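Local coordinates for protein 3-methylornithine synthase (Methanosarcina barkeri, PDB 3T7V) that isomerises L-lysine to (3R)-3-methyl-D-ornithine by a radical mechanism that uses S-adenosylmethionine and a [4Fe-4S] cluster, a step in making pyrrolysine, at residues C63-S68 with Y89-E94; C71-S76 with M115-Y120; I143-G148 with N164-Y169. One frame throughout, in Å; residues are numbered along the deposited sequence.

Overall arrangement
From the N terminus the chain runs through strand 58-68 into a long loop holding the cluster cysteines. Contact 1 closes that loop by bringing 89-94, which leads into helix 93-103, back to the strand end. Contact 2 crosses it: 71-76 lies inside the loop, while 115-120 leads out of strand 110-115, the next strand of the barrel. D118 joins the two, bonded to S68 and salt-bridged to R90. Contact 3 comes later in series, closing the beta-alpha-beta unit of strands 143-146 and 163-167. The backbone of M115 meets that of S146, so contacts 2 and 3 also touch. Contacts 1 and 3 both reach the product, contacts 2 and 3 both S-adenosylmethionine.

Contact 1. Residues C63-S68 with Y89-E94. With MD0 (5-amino-D-isoleucine), chain D.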
# COMPACT_ATOMS: atom_id res chain seq x y z
N CYS A 63 -7.01 6.60 5.05
CA CYS A 63 -6.39 7.95 4.86
C CYS A 63 -4.89 7.86 4.95
O CYS A 63 -4.36 7.07 5.68
CB CYS A 63 -6.88 8.80 5.96
SG CYS A 63 -6.42 10.53 5.85
N PHE A 64 -4.19 8.64 4.17
CA PHE A 64 -2.73 8.61 4.17
C PHE A 64 -2.20 9.91 4.74
O PHE A 64 -2.45 11.01 4.18
CB PHE A 64 -2.30 8.49 2.69
CG PHE A 64 -0.80 8.42 2.53
CD1 PHE A 64 -0.11 7.35 3.12
CD2 PHE A 64 -0.08 9.38 1.84
CE1 PHE A 64 1.28 7.24 3.04
CE2 PHE A 64 1.33 9.27 1.74
CZ PHE A 64 1.98 8.22 2.35
N ILE A 65 -1.43 9.81 5.80
CA ILE A 65 -0.80 10.98 6.47
C ILE A 65 0.69 10.81 6.46
O ILE A 65 1.28 10.07 7.30
CB ILE A 65 -1.29 11.14 7.92
CG1 ILE A 65 -2.85 11.26 7.97
CG2 ILE A 65 -0.64 12.41 8.54
CD1 ILE A 65 -3.35 11.37 9.41
N TYR A 66 1.31 11.49 5.49
CA TYR A 66 2.78 11.43 5.34
C TYR A 66 3.30 12.55 6.22
O TYR A 66 3.26 13.73 5.86
CB TYR A 66 3.08 11.67 3.86
CG TYR A 66 4.46 11.26 3.39
CD1 TYR A 66 5.46 10.79 4.22
CD2 TYR A 66 4.74 11.38 2.03
CE1 TYR A 66 6.69 10.36 3.73
CE2 TYR A 66 5.97 10.97 1.52
CZ TYR A 66 6.92 10.49 2.39
OH TYR A 66 8.12 10.14 1.79
N PHE A 67 3.69 12.19 7.47
CA PHE A 67 3.92 13.21 8.52
C PHE A 67 5.37 13.73 8.59
O PHE A 67 5.62 14.72 9.22
CB PHE A 67 3.48 12.71 9.92
CG PHE A 67 4.21 11.52 10.44
CD1 PHE A 67 3.71 10.27 10.21
CD2 PHE A 67 5.41 11.63 11.15
CE1 PHE A 67 4.37 9.14 10.65
CE2 PHE A 67 6.12 10.53 11.60
CZ PHE A 67 5.58 9.23 11.35
N SER A 68 6.26 13.06 7.86
CA SER A 68 7.63 13.55 7.70
C SER A 68 8.22 13.01 6.43
O SER A 68 8.18 11.78 6.21
CB SER A 68 8.52 13.15 8.88
OG SER A 68 9.85 13.63 8.56
N TYR A 89 9.40 18.27 4.68
CA TYR A 89 8.68 18.84 5.80
C TYR A 89 8.57 17.84 6.93
O TYR A 89 8.67 16.61 6.69
CB TYR A 89 7.28 19.35 5.35
CG TYR A 89 6.30 18.26 4.90
CD1 TYR A 89 6.09 17.99 3.55
CD2 TYR A 89 5.57 17.52 5.86
CE1 TYR A 89 5.19 17.02 3.14
CE2 TYR A 89 4.68 16.48 5.46
CZ TYR A 89 4.47 16.29 4.11
OH TYR A 89 3.59 15.30 3.74
N ARG A 90 8.25 18.33 8.11
CA ARG A 90 8.04 17.45 9.31
C ARG A 90 6.92 18.11 10.07
O ARG A 90 7.08 19.24 10.58
CB ARG A 90 9.32 17.37 10.11
CG ARG A 90 9.19 16.50 11.35
CD ARG A 90 10.48 16.48 12.17
NE ARG A 90 11.65 15.93 11.40
CZ ARG A 90 12.74 16.58 11.01
NH1 ARG A 90 12.85 17.96 11.12
NH2 ARG A 90 13.72 15.93 10.48
N LEU A 91 5.74 17.51 10.06
CA LEU A 91 4.54 18.15 10.70
C LEU A 91 4.83 18.35 12.18
O LEU A 91 5.40 17.49 12.88
CB LEU A 91 3.32 17.26 10.58
CG LEU A 91 2.89 16.96 9.14
CD1 LEU A 91 1.64 16.11 9.21
CD2 LEU A 91 2.65 18.28 8.33
N THR A 92 4.45 19.56 12.69
CA THR A 92 4.51 19.76 14.11
C THR A 92 3.30 19.08 14.83
O THR A 92 2.35 18.69 14.14
CB THR A 92 4.41 21.28 14.44
OG1 THR A 92 3.11 21.72 13.99
CG2 THR A 92 5.53 22.04 13.80
N MET A 93 3.35 19.00 16.17
CA MET A 93 2.23 18.43 16.89
C MET A 93 0.95 19.18 16.59
O MET A 93 -0.11 18.56 16.47
CB MET A 93 2.53 18.44 18.40
CG MET A 93 1.50 17.65 19.21
SD MET A 93 1.31 15.95 18.53
CE MET A 93 2.96 15.41 17.99
N GLU A 94 1.00 20.55 16.52
CA GLU A 94 -0.20 21.28 16.22
C GLU A 94 -0.78 20.94 14.83
O GLU A 94 -1.99 20.81 14.64
CB GLU A 94 0.05 22.79 16.32
CG GLU A 94 0.21 23.28 17.76
CD GLU A 94 1.57 22.96 18.39
OE1 GLU A 94 2.61 22.43 17.79
OE2 GLU A 94 1.64 23.29 19.62
C MD0 D . -0.46 4.53 -0.79
N MD0 D . 0.64 6.68 -0.97
O MD0 D . -1.24 3.82 -0.12
CA MD0 D . 0.37 5.55 -0.09
CB MD0 D . 1.71 4.92 0.40
CD MD0 D . 2.56 3.52 2.40
NE MD0 D . 2.13 2.55 3.40
CG MD0 D . 1.38 3.86 1.49
CG2 MD0 D . 2.55 4.27 -0.73
OXT MD0 D . -0.34 4.43 -2.01
O HOH W 1 6.12 14.98 12.04
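Y89 crosses Y66 obliquely and touches it with its hydroxyl, Y89 OH lying 3.7 Å from Y66 CB and donating to Y66 O at 2.7 Å. The donor stands 23° out of the carbonyl plane, and Y66 O lies at the edge of the Y89 ring. A first torsion of 67° sets the Y89 ring between its own backbone N and carbonyl carbon, from where the hydroxyl reaches the backbone of Y66. The same hydroxyl is also bonded to the backbone N of E308.

Beyond Y66, L91 reaches toward the strand. Its CD1 packs on F67 CB at 3.9 Å, with I65 CG2 at the margin of the same apolar patch. L91 N donates to F67 O, 2.9 Å away, nearly along the C=O axis; a water donates to both F67 O and L91 O. S68 and R90 form a single bridge, and S68 CA approaches Y89 O at 3.4 Å. S68 OG is hydrogen-bonded to D118 and R90 NE forms a salt bridge with it.

Farther back, MD0 CA of the product 5-amino-D-isoleucine sits over one face of the F64 ring, toward its rim; the shortest approach is F64 CE1 to MD0 CB, 3.5 Å. This places a loop closure at the C-terminal end of a barrel strand whose interior side lines the substrate pocket, as in the TIM-barrel-like radical SAM core.

Contact 2. Residues C71-S76 with M115-Y120. With SF4 (iron/sulfur cluster), chain B; SAM (S-adenosylmethionine), chain C.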
# COMPACT_ATOMS: atom_id res chain seq x y z
N CYS A 71 14.22 11.41 5.03
CA CYS A 71 14.66 10.00 5.00
C CYS A 71 16.16 9.90 4.98
O CYS A 71 16.80 10.63 4.21
CB CYS A 71 14.08 9.31 3.82
SG CYS A 71 14.32 7.49 4.01
N LYS A 72 16.69 8.96 5.74
CA LYS A 72 18.13 8.70 5.74
C LYS A 72 18.56 7.61 4.72
O LYS A 72 19.75 7.36 4.55
CB LYS A 72 18.59 8.37 7.18
CG LYS A 72 18.06 7.05 7.74
CD LYS A 72 18.20 7.15 9.33
CE LYS A 72 17.69 5.84 9.95
NZ LYS A 72 18.71 4.81 9.73
N ASN A 73 17.60 6.93 4.14
CA ASN A 73 17.90 5.80 3.21
C ASN A 73 18.06 6.31 1.76
O ASN A 73 17.75 7.49 1.45
CB ASN A 73 16.78 4.74 3.25
CG ASN A 73 16.88 3.79 4.41
OD1 ASN A 73 15.89 2.98 4.63
ND2 ASN A 73 18.02 3.74 5.06
N GLN A 74 18.53 5.42 0.90
CA GLN A 74 18.95 5.83 -0.46
C GLN A 74 18.31 4.94 -1.51
O GLN A 74 18.93 4.48 -2.49
CB GLN A 74 20.48 6.01 -0.62
CG GLN A 74 21.20 4.79 -0.30
CD GLN A 74 22.72 5.04 -0.45
OE1 GLN A 74 23.22 5.44 -1.52
NE2 GLN A 74 23.38 4.99 0.67
N CYS A 75 17.03 4.64 -1.33
CA CYS A 75 16.33 3.85 -2.34
C CYS A 75 16.42 4.48 -3.72
O CYS A 75 16.17 5.66 -3.92
CB CYS A 75 14.89 3.65 -1.95
SG CYS A 75 14.63 2.81 -0.37
N SER A 76 16.72 3.62 -4.71
CA SER A 76 17.01 4.18 -6.06
C SER A 76 15.76 4.69 -6.79
O SER A 76 15.85 5.44 -7.73
CB SER A 76 17.77 3.18 -6.88
OG SER A 76 16.99 2.04 -6.98
N MET A 115 6.20 7.83 7.27
CA MET A 115 7.34 8.73 7.21
C MET A 115 8.43 8.08 6.40
O MET A 115 8.52 6.86 6.24
CB MET A 115 7.89 9.15 8.61
CG MET A 115 8.24 7.91 9.46
SD MET A 115 9.13 8.51 10.94
CE MET A 115 9.24 6.98 11.84
N GLY A 116 9.32 8.94 5.90
CA GLY A 116 10.68 8.43 5.56
C GLY A 116 11.38 7.97 6.84
O GLY A 116 10.81 8.17 7.95
N GLU A 117 12.54 7.35 6.74
CA GLU A 117 13.28 6.99 7.94
C GLU A 117 13.92 8.30 8.41
O GLU A 117 15.08 8.58 8.15
CB GLU A 117 14.31 5.91 7.64
CG GLU A 117 13.64 4.58 7.23
CD GLU A 117 14.50 3.37 7.57
OE1 GLU A 117 15.56 3.49 8.18
OE2 GLU A 117 13.98 2.26 7.18
N ASP A 118 13.12 9.06 9.19
CA ASP A 118 13.55 10.45 9.54
C ASP A 118 14.49 10.34 10.74
O ASP A 118 14.06 9.89 11.81
CB ASP A 118 12.26 11.21 9.88
CG ASP A 118 12.52 12.62 10.37
OD1 ASP A 118 13.65 13.00 10.52
OD2 ASP A 118 11.47 13.27 10.59
N PRO A 119 15.69 10.90 10.59
CA PRO A 119 16.62 10.89 11.73
C PRO A 119 16.07 11.46 13.01
O PRO A 119 16.45 11.04 14.08
CB PRO A 119 17.78 11.79 11.21
CG PRO A 119 17.71 11.67 9.72
CD PRO A 119 16.26 11.49 9.36
N TYR A 120 15.18 12.46 12.95
CA TYR A 120 14.55 13.01 14.15
C TYR A 120 13.80 11.94 14.96
O TYR A 120 13.91 11.85 16.19
CB TYR A 120 13.62 14.14 13.73
CG TYR A 120 12.84 14.71 14.91
CD1 TYR A 120 13.42 15.61 15.80
CD2 TYR A 120 11.51 14.33 15.13
CE1 TYR A 120 12.73 16.11 16.92
CE2 TYR A 120 10.77 14.80 16.21
CZ TYR A 120 11.42 15.75 17.07
OH TYR A 120 10.68 16.20 18.14
FE1 SF4 B . 10.93 4.71 2.32
FE2 SF4 B . 13.13 6.43 2.36
FE3 SF4 B . 11.66 6.35 0.13
FE4 SF4 B . 13.21 4.30 0.74
S1 SF4 B . 13.95 6.39 0.29
S2 SF4 B . 11.04 4.19 0.06
S3 SF4 B . 13.12 4.20 2.98
S4 SF4 B . 10.96 7.10 2.12
N SAM C . 10.05 4.93 4.31
CA SAM C . 9.26 3.83 4.63
C SAM C . 9.51 2.63 3.81
O SAM C . 10.30 2.69 2.84
OXT SAM C . 8.97 1.54 4.20
CB SAM C . 7.98 3.96 4.20
CG SAM C . 7.63 4.54 2.89
SD SAM C . 6.56 3.43 1.89
CE SAM C . 5.08 4.40 1.78
C5' SAM C . 7.24 3.67 0.26
C4' SAM C . 7.00 2.63 -0.55
O4' SAM C . 6.27 3.63 -1.51
C3' SAM C . 8.05 1.97 -1.03
O3' SAM C . 7.76 0.81 -0.23
C2' SAM C . 7.36 1.75 -2.39
O2' SAM C . 6.65 0.48 -2.50
C1' SAM C . 6.44 2.93 -2.74
N9 SAM C . 7.17 3.90 -3.64
C8 SAM C . 8.21 4.74 -3.37
N7 SAM C . 8.56 5.37 -4.48
C5 SAM C . 7.73 4.94 -5.48
C6 SAM C . 7.68 5.21 -6.86
N6 SAM C . 8.53 6.04 -7.46
N1 SAM C . 6.70 4.65 -7.58
C2 SAM C . 5.82 3.77 -7.03
N3 SAM C . 5.90 3.41 -5.73
C4 SAM C . 6.86 4.03 -4.96
O HOH W 2 18.27 3.51 7.74
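The cysteine loop of the radical SAM core meets here the turn that follows barrel strand 110-115, directly beside the [4Fe-4S] cluster. C71 SG binds the cluster iron FE2 at 2.3 Å, and C75 SG binds FE4; C78 is the third cysteine ligand. With C71 SG anti to its backbone N (chi1 -167°), the sulfur turns to the iron and also receives two backbone N-H groups. One comes from across the contact, E117 N at 3.3 Å from C71 SG, and the other from N73 within the loop. Two N-H donors on a cluster thiolate would be expected to stabilise its negative charge and probably tune the cluster.

G116 runs close beside C71, CA to CA 4.3 Å, and its CA also faces the cluster sulfide S4. E117, the centre of an inverse gamma turn, accepts K72 N on its carbonyl O at 2.9 Å, with the donor 36° above the carbonyl plane. The K72 chain then runs obliquely over E117 and bends at its end, leaving K72 NZ in a long salt bridge with E117 OE1, 3.8 Å apart. A water donates to E117 OE1; its very short approach to K72 NZ is doubtful. The other oxygen, OE2, is held by the backbone N of L149.

FE1, the iron that no cysteine binds, is chelated by the amino N and carboxylate O of S-adenosylmethionine, each 2.2 Å from FE1, while M115 O lies 3.1 Å from that same SAM N. Three cysteine ligands from one loop, in the CX3CX2C motif of C71, C75 and C78, with one iron left to the cofactor, are the hallmark of the radical SAM cluster site.

Contact 3. Residues I143-G148 with N164-Y169; sequences IMISPG and NFLALY. With MD0 (5-amino-D-isoleucine), chain D; SAM (S-adenosylmethionine), chain C.
Backbone bonds pair strands 143-146 and 164-167 in parallel register, M144 beside F165 and I145 beside L166. I145 N gives to F165 O at 2.8 Å, and A167 N to I145 O at 2.9 Å. I143 O takes two donors, N164 N in its carbonyl plane and F165 N tilted 17° from it.

Apolar packing occupies both faces. On the one carrying M144 and F165, the methionine chain extends from the strand and bends at its last torsion (chi3 -87°), bringing M144 CE to 3.7 Å from F165 CD1, while M144 SD rests on A167 CB. On the other, L166 CD1 lies against I145 CG1; it also meets P147 CD, just past the strand end, at 3.7 Å. Helix 152-160 links the strands in a beta-alpha-beta crossover, the repeating step of a TIM-type barrel.

Polar contacts gather at the C-terminal strand ends. The product's side-chain amine, MD0 NE, donates to S146 OG at 2.9 Å and to Y169 OH at 2.8 Å; S146 OG is also hydrogen-bonded to D112, and Y169 OH to E205. Nearby, one water accepts from G148 N and donates to A167 O and to the S-adenosylmethionine carboxylate, SAM OXT.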
# COMPACT_ATOMS: atom_id res chain seq x y z
N ILE A 143 -4.99 2.16 13.25
CA ILE A 143 -3.82 2.89 12.73
C ILE A 143 -2.88 1.94 12.03
O ILE A 143 -2.49 0.88 12.58
CB ILE A 143 -3.01 3.57 13.88
CG1 ILE A 143 -3.81 4.69 14.46
CG2 ILE A 143 -1.65 4.13 13.37
CD1 ILE A 143 -3.07 5.35 15.63
N MET A 144 -2.53 2.29 10.79
CA MET A 144 -1.45 1.61 10.07
C MET A 144 -0.23 2.51 10.25
O MET A 144 -0.35 3.74 10.16
CB MET A 144 -1.80 1.53 8.57
CG MET A 144 -0.59 1.12 7.72
SD MET A 144 -1.22 0.90 5.99
CE MET A 144 -1.69 -0.76 6.13
N ILE A 145 0.89 1.94 10.57
CA ILE A 145 2.17 2.70 10.59
C ILE A 145 3.04 2.22 9.47
O ILE A 145 3.17 0.98 9.21
CB ILE A 145 2.85 2.62 11.98
CG1 ILE A 145 3.18 1.18 12.39
CG2 ILE A 145 2.09 3.44 13.02
CD1 ILE A 145 4.10 1.10 13.64
N SER A 146 3.73 3.18 8.82
CA SER A 146 4.73 2.87 7.80
C SER A 146 5.97 3.68 8.19
O SER A 146 6.19 4.76 7.62
CB SER A 146 4.21 3.30 6.41
OG SER A 146 2.95 2.74 6.13
N PRO A 147 6.75 3.22 9.16
CA PRO A 147 7.82 4.02 9.72
C PRO A 147 9.19 3.66 9.18
O PRO A 147 10.19 4.18 9.71
CB PRO A 147 7.74 3.62 11.21
CG PRO A 147 7.43 2.13 11.14
CD PRO A 147 6.49 1.96 9.93
N GLY A 148 9.21 2.73 8.22
CA GLY A 148 10.46 2.09 7.80
C GLY A 148 10.88 1.03 8.79
O GLY A 148 10.07 0.60 9.62
N ASN A 164 -2.22 -0.76 14.79
CA ASN A 164 -2.84 -2.00 14.39
C ASN A 164 -2.17 -2.69 13.20
O ASN A 164 -2.26 -3.94 13.13
CB ASN A 164 -4.30 -1.73 13.97
CG ASN A 164 -5.12 -1.25 15.13
OD1 ASN A 164 -5.56 -2.08 15.96
ND2 ASN A 164 -5.23 0.01 15.24
N PHE A 165 -1.66 -1.98 12.21
CA PHE A 165 -1.08 -2.54 10.99
C PHE A 165 0.33 -1.98 10.89
O PHE A 165 0.60 -0.81 11.20
CB PHE A 165 -1.93 -2.02 9.78
CG PHE A 165 -2.69 -3.05 9.05
CD1 PHE A 165 -1.98 -3.86 8.10
CD2 PHE A 165 -4.04 -3.18 9.19
CE1 PHE A 165 -2.68 -4.79 7.35
CE2 PHE A 165 -4.76 -4.13 8.44
CZ PHE A 165 -4.08 -4.92 7.52
N LEU A 166 1.20 -2.83 10.43
CA LEU A 166 2.55 -2.39 9.98
C LEU A 166 2.64 -2.57 8.48
O LEU A 166 2.45 -3.69 7.98
CB LEU A 166 3.63 -3.23 10.65
CG LEU A 166 5.06 -2.94 10.10
CD1 LEU A 166 5.47 -1.54 10.47
CD2 LEU A 166 5.98 -3.97 10.69
N ALA A 167 2.92 -1.49 7.77
CA ALA A 167 3.13 -1.62 6.30
C ALA A 167 4.62 -1.48 6.04
O ALA A 167 5.20 -0.43 6.32
CB ALA A 167 2.33 -0.51 5.58
N LEU A 168 5.21 -2.54 5.56
CA LEU A 168 6.68 -2.55 5.35
C LEU A 168 6.94 -3.42 4.13
O LEU A 168 7.00 -4.65 4.23
CB LEU A 168 7.36 -3.16 6.65
CG LEU A 168 8.90 -2.95 6.66
CD1 LEU A 168 9.26 -1.48 6.90
CD2 LEU A 168 9.50 -3.88 7.76
N TYR A 169 6.96 -2.76 2.96
CA TYR A 169 6.91 -3.56 1.73
C TYR A 169 8.28 -4.04 1.33
O TYR A 169 9.27 -3.36 1.48
CB TYR A 169 6.34 -2.69 0.54
CG TYR A 169 5.04 -1.96 0.90
CD1 TYR A 169 4.14 -2.52 1.81
CD2 TYR A 169 4.75 -0.75 0.35
CE1 TYR A 169 2.97 -1.82 2.18
CE2 TYR A 169 3.63 -0.04 0.69
CZ TYR A 169 2.75 -0.57 1.63
OH TYR A 169 1.62 0.15 1.98
C MD0 D . -0.46 4.53 -0.79
N MD0 D . 0.64 6.68 -0.97
O MD0 D . -1.24 3.82 -0.12
CA MD0 D . 0.37 5.55 -0.09
CB MD0 D . 1.71 4.92 0.40
CD MD0 D . 2.56 3.52 2.40
NE MD0 D . 2.13 2.55 3.40
CG MD0 D . 1.38 3.86 1.49
CG2 MD0 D . 2.55 4.27 -0.73
OXT MD0 D . -0.34 4.43 -2.01
N SAM C . 10.05 4.93 4.31
CA SAM C . 9.26 3.83 4.63
C SAM C . 9.51 2.63 3.81
O SAM C . 10.30 2.69 2.84
OXT SAM C . 8.97 1.54 4.20
CB SAM C . 7.98 3.96 4.20
CG SAM C . 7.63 4.54 2.89
SD SAM C . 6.56 3.43 1.89
CE SAM C . 5.08 4.40 1.78
C5' SAM C . 7.24 3.67 0.26
C4' SAM C . 7.00 2.63 -0.55
O4' SAM C . 6.27 3.63 -1.51
C3' SAM C . 8.05 1.97 -1.03
O3' SAM C . 7.76 0.81 -0.23
C2' SAM C . 7.36 1.75 -2.39
O2' SAM C . 6.65 0.48 -2.50
C1' SAM C . 6.44 2.93 -2.74
N9 SAM C . 7.17 3.90 -3.64
C8 SAM C . 8.21 4.74 -3.37
N7 SAM C . 8.56 5.37 -4.48
C5 SAM C . 7.73 4.94 -5.48
C6 SAM C . 7.68 5.21 -6.86
N6 SAM C . 8.53 6.04 -7.46
N1 SAM C . 6.70 4.65 -7.58
C2 SAM C . 5.82 3.77 -7.03
N3 SAM C . 5.90 3.41 -5.73
C4 SAM C . 6.86 4.03 -4.96
O HOH W 3 7.28 1.39 6.51